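Local atomic coordinates of alpha-L-arabinosidase (Xanthomonas axonopodis pv. citri, PDB entry 6D25), a protein that probably removes alpha-L-arabinofuranosyl side groups from arabinoxylan by hydrolysis, as a trimeric GH51 arabinofuranosidase that can cope with internal di-substitutions. Residues E213-V218 with Y246-V251; L263-Y268 with D299-K304; V493-A498 with A508-S513. All coordinates share one frame; numbering follows the deposited sequence.

Contact 1 (E213-V218 with Y246-V251); sequences EYAADV and YHWTEV
Glu213 and Val251 lose the most surface where helices 212-224 and 246-256 run side by side, and their CA atoms, 6.7 Å apart, are the nearest pair. The segment axes approach to 9.9 Å at an angle of 36°. Val251 directs its CB at the other helix: CG1 lies 4.2 Å from Glu213 CA, and CG2 sits beside the carboxylate. That same CG2 also rests over one face of the His247 ring, one turn earlier on its own helix. Glu213 bends at chi2 (78°), which swings its carboxylate across to the ring edge. There His247 NE2 donates to Glu213 OE2 at 2.9 Å, nearly in the ring plane, but the bond is bent to 150° and meets the syn side of the oxygen out of the carboxylate plane. The methyl of Ala215 touches the six-membered ring of Trp248, with CB 3.7 Å from CH2, while the indole NE1 is held by the carbonyl of Pro239. Tyr214 and Asp217 meet other subunits of the trimer. Glu213 OE1 has a long, weak ion pair with Arg211, which would share the carboxylate's charge; even so, that carboxylate would tend to stabilise a protonated His247.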
loop_
_atom_site.group_PDB
_atom_site.type_symbol
_atom_site.label_atom_id
_atom_site.label_comp_id
_atom_site.label_asym_id
_atom_site.label_seq_id
_atom_site.Cartn_x
_atom_site.Cartn_y
_atom_site.Cartn_z
ATOM N N GLU A 213 5.680 -9.792 8.896
ATOM C CA GLU A 213 6.277 -8.475 9.209
ATOM C C GLU A 213 5.573 -7.371 8.393
ATOM O O GLU A 213 5.275 -6.260 8.923
ATOM C CB GLU A 213 7.775 -8.465 8.951
ATOM C CG GLU A 213 8.588 -9.370 9.876
ATOM C CD GLU A 213 8.598 -10.873 9.582
ATOM O OE1 GLU A 213 8.002 -11.325 8.560
ATOM O OE2 GLU A 213 9.185 -11.625 10.419
ATOM N N TYR A 214 5.208 -7.679 7.163
ATOM C CA TYR A 214 4.514 -6.741 6.279
ATOM C C TYR A 214 3.039 -6.657 6.659
ATOM O O TYR A 214 2.475 -5.562 6.764
ATOM C CB TYR A 214 4.709 -7.160 4.808
ATOM C CG TYR A 214 4.049 -6.268 3.792
ATOM C CD1 TYR A 214 4.299 -4.900 3.763
ATOM C CD2 TYR A 214 3.210 -6.785 2.842
ATOM C CE1 TYR A 214 3.680 -4.064 2.836
ATOM C CE2 TYR A 214 2.615 -5.982 1.877
ATOM C CZ TYR A 214 2.850 -4.609 1.872
ATOM O OH TYR A 214 2.293 -3.819 0.910
ATOM N N ALA A 215 2.414 -7.791 6.908
ATOM C CA ALA A 215 1.017 -7.833 7.301
ATOM C C ALA A 215 0.777 -7.029 8.587
ATOM O O ALA A 215 -0.287 -6.448 8.722
ATOM C CB ALA A 215 0.555 -9.259 7.487
ATOM N N ALA A 216 1.724 -7.059 9.526
ATOM C CA ALA A 216 1.535 -6.335 10.786
ATOM C C ALA A 216 1.502 -4.822 10.498
ATOM O O ALA A 216 0.649 -4.094 11.055
ATOM C CB ALA A 216 2.629 -6.687 11.767
ATOM N N ASP A 217 2.383 -4.353 9.604
ATOM C CA ASP A 217 2.408 -2.931 9.198
ATOM C C ASP A 217 1.110 -2.562 8.496
ATOM O O ASP A 217 0.483 -1.515 8.776
ATOM C CB ASP A 217 3.624 -2.624 8.324
ATOM C CG ASP A 217 4.938 -2.598 9.077
ATOM O OD1 ASP A 217 4.941 -2.210 10.276
ATOM O OD2 ASP A 217 5.978 -2.926 8.457
ATOM N N VAL A 218 0.668 -3.423 7.585
ATOM C CA VAL A 218 -0.554 -3.166 6.843
ATOM C C VAL A 218 -1.774 -3.148 7.794
ATOM O O VAL A 218 -2.631 -2.265 7.707
ATOM C CB VAL A 218 -0.720 -4.205 5.722
ATOM C CG1 VAL A 218 -2.076 -4.112 5.065
ATOM C CG2 VAL A 218 0.361 -4.041 4.671
ATOM N N TYR A 246 3.425 -20.343 14.195
ATOM C CA TYR A 246 3.646 -19.672 15.459
ATOM C C TYR A 246 4.380 -18.352 15.248
ATOM O O TYR A 246 4.164 -17.399 16.001
ATOM C CB TYR A 246 4.366 -20.612 16.437
ATOM C CG TYR A 246 3.541 -21.855 16.711
ATOM C CD1 TYR A 246 2.222 -21.741 17.139
ATOM C CD2 TYR A 246 4.037 -23.131 16.497
ATOM C CE1 TYR A 246 1.429 -22.853 17.373
ATOM C CE2 TYR A 246 3.247 -24.265 16.707
ATOM C CZ TYR A 246 1.931 -24.127 17.123
ATOM O OH TYR A 246 1.116 -25.227 17.339
ATOM N N HIS A 247 5.238 -18.294 14.232
ATOM C CA HIS A 247 5.944 -17.061 13.938
ATOM C C HIS A 247 4.938 -15.944 13.603
ATOM O O HIS A 247 5.145 -14.795 13.997
ATOM C CB HIS A 247 6.969 -17.281 12.827
ATOM C CG HIS A 247 7.700 -16.027 12.470
ATOM N ND1 HIS A 247 8.612 -15.429 13.323
ATOM C CD2 HIS A 247 7.635 -15.241 11.365
ATOM C CE1 HIS A 247 9.136 -14.374 12.689
ATOM N NE2 HIS A 247 8.542 -14.225 11.500
ATOM N N TRP A 248 3.880 -16.265 12.904
ATOM C CA TRP A 248 2.871 -15.282 12.562
ATOM C C TRP A 248 2.244 -14.687 13.836
ATOM O O TRP A 248 2.170 -13.452 14.005
ATOM C CB TRP A 248 1.800 -15.916 11.677
ATOM C CG TRP A 248 0.840 -14.906 11.127
ATOM C CD1 TRP A 248 -0.147 -14.234 11.792
ATOM C CD2 TRP A 248 0.885 -14.354 9.805
ATOM N NE1 TRP A 248 -0.748 -13.343 10.942
ATOM C CE2 TRP A 248 -0.131 -13.386 9.729
ATOM C CE3 TRP A 248 1.690 -14.583 8.688
ATOM C CZ2 TRP A 248 -0.374 -12.658 8.562
ATOM C CZ3 TRP A 248 1.462 -13.857 7.541
ATOM C CH2 TRP A 248 0.431 -12.928 7.483
ATOM N N THR A 249 1.824 -15.562 14.756
ATOM C CA THR A 249 1.238 -15.078 16.005
ATOM C C THR A 249 2.232 -14.212 16.789
ATOM O O THR A 249 1.858 -13.190 17.309
ATOM C CB THR A 249 0.810 -16.270 16.879
ATOM O OG1 THR A 249 -0.069 -17.063 16.098
ATOM C CG2 THR A 249 0.111 -15.841 18.150
ATOM N N GLU A 250 3.471 -14.666 16.901
ATOM C CA GLU A 250 4.504 -13.960 17.622
ATOM C C GLU A 250 4.630 -12.516 17.080
ATOM O O GLU A 250 4.662 -11.551 17.861
ATOM C CB GLU A 250 5.821 -14.723 17.500
ATOM C CG GLU A 250 7.010 -13.977 18.025
ATOM C CD GLU A 250 7.161 -14.014 19.526
ATOM O OE1 GLU A 250 6.685 -14.973 20.155
ATOM O OE2 GLU A 250 7.800 -13.070 20.057
ATOM N N VAL A 251 4.760 -12.364 15.759
ATOM C CA VAL A 251 5.002 -11.037 15.213
ATOM C C VAL A 251 3.732 -10.201 15.299
ATOM O O VAL A 251 3.822 -9.023 15.644
ATOM C CB VAL A 251 5.555 -11.112 13.776
ATOM C CG1 VAL A 251 5.645 -9.736 13.144
ATOM C CG2 VAL A 251 6.912 -11.798 13.787
#

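Contact 2 (L263-Y268 with D299-K304); sequences LSMHYY and DELITK
Met265 has CG wedged between its backbone N and carbonyl carbon (chi1 65°), and a bend at chi3 then turns its end toward helix 285-312. Two residues on, Tyr267, whose CB also points at the helix, has CG anti to the backbone N (177°), and this presents one ring face to Leu301. Leu301, reaching from the helix, touches both. Its CD1 settles over that face of the Tyr267 ring, 3.7 Å from the centroid and displaced toward the CB end, so that the nearest ring atom is CG at 3.4 Å; this is a CH-pi contact. Leu301 CB meanwhile receives the methyl of Met265, CE, at 4.0 Å. The sulfur goes to the next residue, with Met265 SD 4.1 Å from Ile302 CG1, the two side chains crossing at about a right angle. No hydrogen bond joins the segments; the phenol OH of Tyr267 reaches the carbonyl of Arg294, earlier on the same helix. The axes run nearly antiparallel, at 160° and 10.4 Å, as expected of a helix packed outside a (beta/alpha)8 barrel. Strand 262-269 is hydrogen-bonded to strand 319-325, whose Leu320 and Val322 also touch Met265, and Tyr246 of helix 246-256 also packs on Leu301.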
loop_
_atom_site.group_PDB
_atom_site.type_symbol
_atom_site.label_atom_id
_atom_site.label_comp_id
_atom_site.label_asym_id
_atom_site.label_seq_id
_atom_site.Cartn_x
_atom_site.Cartn_y
_atom_site.Cartn_z
ATOM N N LEU A 263 -7.595 -11.798 17.402
ATOM C CA LEU A 263 -6.629 -12.299 16.432
ATOM C C LEU A 263 -7.211 -13.583 15.831
ATOM O O LEU A 263 -7.533 -14.490 16.576
ATOM C CB LEU A 263 -5.299 -12.592 17.114
ATOM C CG LEU A 263 -4.212 -13.139 16.183
ATOM C CD1 LEU A 263 -3.757 -12.072 15.222
ATOM C CD2 LEU A 263 -3.023 -13.646 16.963
ATOM N N SER A 264 -7.369 -13.650 14.512
ATOM C CA SER A 264 -7.990 -14.825 13.907
ATOM C C SER A 264 -6.966 -15.955 13.741
ATOM O O SER A 264 -5.816 -15.711 13.534
ATOM C CB SER A 264 -8.672 -14.496 12.624
ATOM O OG SER A 264 -7.720 -14.142 11.659
ATOM N N MET A 265 -7.399 -17.177 13.900
ATOM C CA MET A 265 -6.628 -18.341 13.525
ATOM C C MET A 265 -7.527 -19.263 12.692
ATOM O O MET A 265 -8.726 -19.226 12.835
ATOM C CB MET A 265 -6.084 -19.084 14.741
ATOM C CG MET A 265 -7.095 -19.706 15.638
ATOM S SD MET A 265 -6.282 -20.931 16.799
ATOM C CE MET A 265 -6.140 -22.356 15.723
ATOM N N HIS A 266 -6.915 -20.038 11.821
ATOM C CA HIS A 266 -7.620 -20.901 10.872
ATOM C C HIS A 266 -7.015 -22.302 10.977
ATOM O O HIS A 266 -5.782 -22.415 10.929
ATOM C CB HIS A 266 -7.466 -20.417 9.424
ATOM C CG HIS A 266 -8.074 -19.082 9.176
ATOM N ND1 HIS A 266 -7.891 -18.380 8.025
ATOM C CD2 HIS A 266 -8.954 -18.354 9.885
ATOM C CE1 HIS A 266 -8.587 -17.272 8.050
ATOM N NE2 HIS A 266 -9.240 -17.222 9.178
ATOM N N TYR A 267 -7.883 -23.332 11.103
ATOM C CA TYR A 267 -7.415 -24.711 11.010
ATOM C C TYR A 267 -8.534 -25.607 10.482
ATOM O O TYR A 267 -9.551 -25.801 11.154
ATOM C CB TYR A 267 -6.965 -25.253 12.368
ATOM C CG TYR A 267 -6.541 -26.704 12.315
ATOM C CD1 TYR A 267 -5.439 -27.088 11.567
ATOM C CD2 TYR A 267 -7.267 -27.698 12.959
ATOM C CE1 TYR A 267 -5.061 -28.411 11.443
ATOM C CE2 TYR A 267 -6.904 -29.028 12.843
ATOM C CZ TYR A 267 -5.797 -29.395 12.093
ATOM O OH TYR A 267 -5.458 -30.727 11.972
ATOM N N TYR A 268 -8.315 -26.165 9.300
ATOM C CA TYR A 268 -9.208 -27.126 8.685
ATOM C C TYR A 268 -8.753 -28.542 9.002
ATOM O O TYR A 268 -7.560 -28.851 9.080
ATOM C CB TYR A 268 -9.235 -26.958 7.168
ATOM C CG TYR A 268 -9.951 -25.720 6.718
ATOM C CD1 TYR A 268 -11.331 -25.689 6.658
ATOM C CD2 TYR A 268 -9.260 -24.564 6.402
ATOM C CE1 TYR A 268 -12.006 -24.542 6.268
ATOM C CE2 TYR A 268 -9.936 -23.405 6.038
ATOM C CZ TYR A 268 -11.314 -23.394 5.953
ATOM O OH TYR A 268 -11.994 -22.249 5.591
ATOM N N ASP A 299 -6.653 -28.613 19.686
ATOM C CA ASP A 299 -6.332 -28.335 21.068
ATOM C C ASP A 299 -4.863 -27.890 21.216
ATOM O O ASP A 299 -4.579 -26.926 21.909
ATOM C CB ASP A 299 -6.612 -29.522 21.989
ATOM C CG ASP A 299 -6.403 -29.127 23.446
ATOM O OD1 ASP A 299 -7.144 -28.310 23.956
ATOM O OD2 ASP A 299 -5.447 -29.579 24.023
ATOM N N GLU A 300 -3.937 -28.598 20.558
ATOM C CA GLU A 300 -2.519 -28.245 20.590
ATOM C C GLU A 300 -2.299 -26.848 19.989
ATOM O O GLU A 300 -1.546 -26.042 20.536
ATOM C CB GLU A 300 -1.706 -29.300 19.828
ATOM C CG GLU A 300 -0.251 -28.947 19.691
ATOM C CD GLU A 300 0.573 -29.909 18.843
ATOM O OE1 GLU A 300 0.059 -31.015 18.504
ATOM O OE2 GLU A 300 1.734 -29.529 18.543
ATOM N N LEU A 301 -2.927 -26.572 18.841
ATOM C CA LEU A 301 -2.782 -25.260 18.183
ATOM C C LEU A 301 -3.273 -24.148 19.111
ATOM O O LEU A 301 -2.565 -23.136 19.295
ATOM C CB LEU A 301 -3.578 -25.239 16.880
ATOM C CG LEU A 301 -3.127 -26.219 15.799
ATOM C CD1 LEU A 301 -4.057 -26.105 14.605
ATOM C CD2 LEU A 301 -1.676 -26.006 15.371
ATOM N N ILE A 302 -4.466 -24.293 19.690
ATOM C CA ILE A 302 -4.968 -23.256 20.586
ATOM C C ILE A 302 -4.011 -23.053 21.767
ATOM O O ILE A 302 -3.704 -21.913 22.146
ATOM C CB ILE A 302 -6.394 -23.569 21.049
ATOM C CG1 ILE A 302 -7.363 -23.412 19.873
ATOM C CG2 ILE A 302 -6.785 -22.706 22.230
ATOM C CD1 ILE A 302 -8.771 -23.926 20.134
ATOM N N THR A 303 -3.530 -24.169 22.333
ATOM C CA THR A 303 -2.652 -24.107 23.482
ATOM C C THR A 303 -1.426 -23.271 23.147
ATOM O O THR A 303 -1.061 -22.347 23.878
ATOM C CB THR A 303 -2.300 -25.518 23.987
ATOM O OG1 THR A 303 -3.555 -26.109 24.357
ATOM C CG2 THR A 303 -1.345 -25.514 25.152
ATOM N N LYS A 304 -0.776 -23.620 22.057
ATOM C CA LYS A 304 0.510 -23.003 21.707
ATOM C C LYS A 304 0.310 -21.569 21.225
ATOM O O LYS A 304 1.104 -20.698 21.613
ATOM C CB LYS A 304 1.263 -23.869 20.702
ATOM C CG LYS A 304 1.853 -25.105 21.352
ATOM C CD LYS A 304 2.584 -26.033 20.437
ATOM C CE LYS A 304 3.135 -27.208 21.224
ATOM N NZ LYS A 304 3.680 -28.240 20.317
#

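Contact 3 (V493-A498 with A508-S513); sequences VAFKGA and ALPAHS
Gly497 and Ala508 meet through their backbones: Ala508 N donates to Gly497 O over 2.9 Å, close to straight at 167°. The carbonyl of Ala508 turns to the aromatic ring of Phe495, where Ala508 O lies 3.2 Å from CZ, at the ring edge and near its plane. A C-H bond therefore points roughly at that oxygen, a weak polar contact at best. Pro510 adds a looser touch, its CD 4.2 Å from Phe495 CE1 and oblique to the ring.

The ring is placed by a chi1 of 177°, with CG anti to the backbone N, and by the chain folding back over it: Gly497 N sits 3.4 Å above the plane, over the centre of one face. Farther out, Ile472 of strand 468-473 and Val515 and Leu517 of strand 513-519 pack against Phe495, while Ile472 also touches Pro510. Past the proline, Ser513 OG donates to Pro510 O at 2.7 Å, from above the carbonyl plane. His512 and Ser513 together face Asn447 in a G1 beta bulge, and Asn447 ND2 bonds the carbonyl of Leu509.

The Gly497-Ala508 bond lies at the open end of the antiparallel hairpin of strands 498-501 and 504-509, at the surface of the C-terminal beta domain. Phe495 and Ala508 share most of the buried surface about equally, with Gly497 next. One near-straight backbone bond thus fixes the spacing of the segments, while the ring contributes mainly contact.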
loop_
_atom_site.group_PDB
_atom_site.type_symbol
_atom_site.label_atom_id
_atom_site.label_comp_id
_atom_site.label_asym_id
_atom_site.label_seq_id
_atom_site.Cartn_x
_atom_site.Cartn_y
_atom_site.Cartn_z
ATOM N N VAL A 493 -32.319 -37.980 19.087
ATOM C CA VAL A 493 -33.489 -38.558 19.720
ATOM C C VAL A 493 -33.238 -38.641 21.228
ATOM O O VAL A 493 -32.076 -38.487 21.679
ATOM C CB VAL A 493 -33.790 -39.954 19.133
ATOM C CG1 VAL A 493 -34.120 -39.888 17.655
ATOM C CG2 VAL A 493 -32.668 -40.978 19.454
ATOM N N ALA A 494 -34.295 -38.923 21.981
ATOM C CA ALA A 494 -34.167 -39.077 23.429
ATOM C C ALA A 494 -33.166 -40.189 23.762
ATOM O O ALA A 494 -33.183 -41.248 23.155
ATOM C CB ALA A 494 -35.517 -39.331 24.070
ATOM N N PHE A 495 -32.279 -39.924 24.705
ATOM C CA PHE A 495 -31.278 -40.873 25.143
ATOM C C PHE A 495 -31.709 -41.450 26.493
ATOM O O PHE A 495 -31.987 -40.698 27.430
ATOM C CB PHE A 495 -29.921 -40.189 25.324
ATOM C CG PHE A 495 -28.815 -41.077 25.851
ATOM C CD1 PHE A 495 -28.450 -42.217 25.169
ATOM C CD2 PHE A 495 -28.108 -40.739 27.002
ATOM C CE1 PHE A 495 -27.414 -43.017 25.630
ATOM C CE2 PHE A 495 -27.080 -41.549 27.475
ATOM C CZ PHE A 495 -26.732 -42.682 26.778
ATOM N N LYS A 496 -31.676 -42.767 26.597
ATOM C CA LYS A 496 -32.189 -43.486 27.783
ATOM C C LYS A 496 -31.056 -44.169 28.551
ATOM O O LYS A 496 -31.354 -44.868 29.480
ATOM C CB LYS A 496 -33.273 -44.478 27.325
ATOM C CG LYS A 496 -34.551 -43.741 26.961
ATOM C CD LYS A 496 -35.367 -44.337 25.813
ATOM C CE LYS A 496 -36.240 -43.266 25.143
ATOM N NZ LYS A 496 -36.455 -43.471 23.681
ATOM N N GLY A 497 -29.791 -43.934 28.198
ATOM C CA GLY A 497 -28.700 -44.724 28.755
ATOM C C GLY A 497 -27.912 -44.037 29.877
ATOM O O GLY A 497 -26.860 -44.518 30.267
ATOM N N ALA A 498 -28.420 -42.924 30.430
ATOM C CA ALA A 498 -27.848 -42.271 31.576
ATOM C C ALA A 498 -28.708 -42.516 32.836
ATOM O O ALA A 498 -29.932 -42.473 32.773
ATOM C CB ALA A 498 -27.745 -40.797 31.317
ATOM N N ALA A 508 -24.205 -45.462 29.641
ATOM C CA ALA A 508 -23.949 -46.479 28.605
ATOM C C ALA A 508 -23.904 -45.761 27.249
ATOM O O ALA A 508 -24.927 -45.337 26.696
ATOM C CB ALA A 508 -25.004 -47.570 28.663
ATOM N N LEU A 509 -22.690 -45.542 26.769
ATOM C CA LEU A 509 -22.437 -44.655 25.621
ATOM C C LEU A 509 -22.167 -45.509 24.377
ATOM O O LEU A 509 -21.123 -46.196 24.304
ATOM C CB LEU A 509 -21.221 -43.797 25.964
ATOM C CG LEU A 509 -20.949 -42.652 25.009
ATOM C CD1 LEU A 509 -22.153 -41.718 24.905
ATOM C CD2 LEU A 509 -19.707 -41.868 25.435
ATOM N N PRO A 510 -23.095 -45.519 23.421
ATOM C CA PRO A 510 -22.866 -46.366 22.242
ATOM C C PRO A 510 -21.658 -45.902 21.414
ATOM O O PRO A 510 -21.209 -44.735 21.505
ATOM C CB PRO A 510 -24.154 -46.233 21.388
ATOM C CG PRO A 510 -25.201 -45.783 22.388
ATOM C CD PRO A 510 -24.410 -44.887 23.332
ATOM N N ALA A 511 -21.153 -46.828 20.614
ATOM C CA ALA A 511 -20.081 -46.522 19.628
ATOM C C ALA A 511 -20.511 -45.335 18.763
ATOM O O ALA A 511 -21.699 -45.144 18.523
ATOM C CB ALA A 511 -19.798 -47.753 18.802
ATOM N N HIS A 512 -19.538 -44.543 18.294
ATOM C CA HIS A 512 -19.740 -43.492 17.314
ATOM C C HIS A 512 -21.000 -42.653 17.630
ATOM O O HIS A 512 -21.905 -42.519 16.799
ATOM C CB HIS A 512 -19.748 -44.063 15.895
ATOM C CG HIS A 512 -20.802 -45.082 15.571
ATOM N ND1 HIS A 512 -20.479 -46.406 15.354
ATOM C CD2 HIS A 512 -22.125 -44.973 15.328
ATOM C CE1 HIS A 512 -21.564 -47.079 15.001
ATOM N NE2 HIS A 512 -22.595 -46.240 15.000
ATOM N N SER A 513 -21.013 -42.028 18.812
ATOM C CA SER A 513 -22.196 -41.325 19.247
ATOM C C SER A 513 -21.786 -40.084 20.058
ATOM O O SER A 513 -20.691 -40.013 20.628
ATOM C CB SER A 513 -23.135 -42.230 20.051
ATOM O OG SER A 513 -22.646 -42.450 21.363
#

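How the contacts relate
From the N terminus, helix 212-224 comes first; contact 1 closes a loop of 27 residues by bringing helix 246-256 against it, with strand 235-238 passed on the way. After a short connection the chain enters strand 262-269, and contact 2 closes a second loop where helix 285-312 folds back over that strand. All three loops follow in series, none nesting or crossing; the first two touch, with Tyr246 OH 3.5 Å from Leu301 CD2. Contact 1 joins two neighbouring helices, and contact 2 joins the next strand of the barrel to the helix that follows it. Contact 3 closes a much shorter loop in the C-terminal beta domain, its centre about 31 Å from that of contact 2.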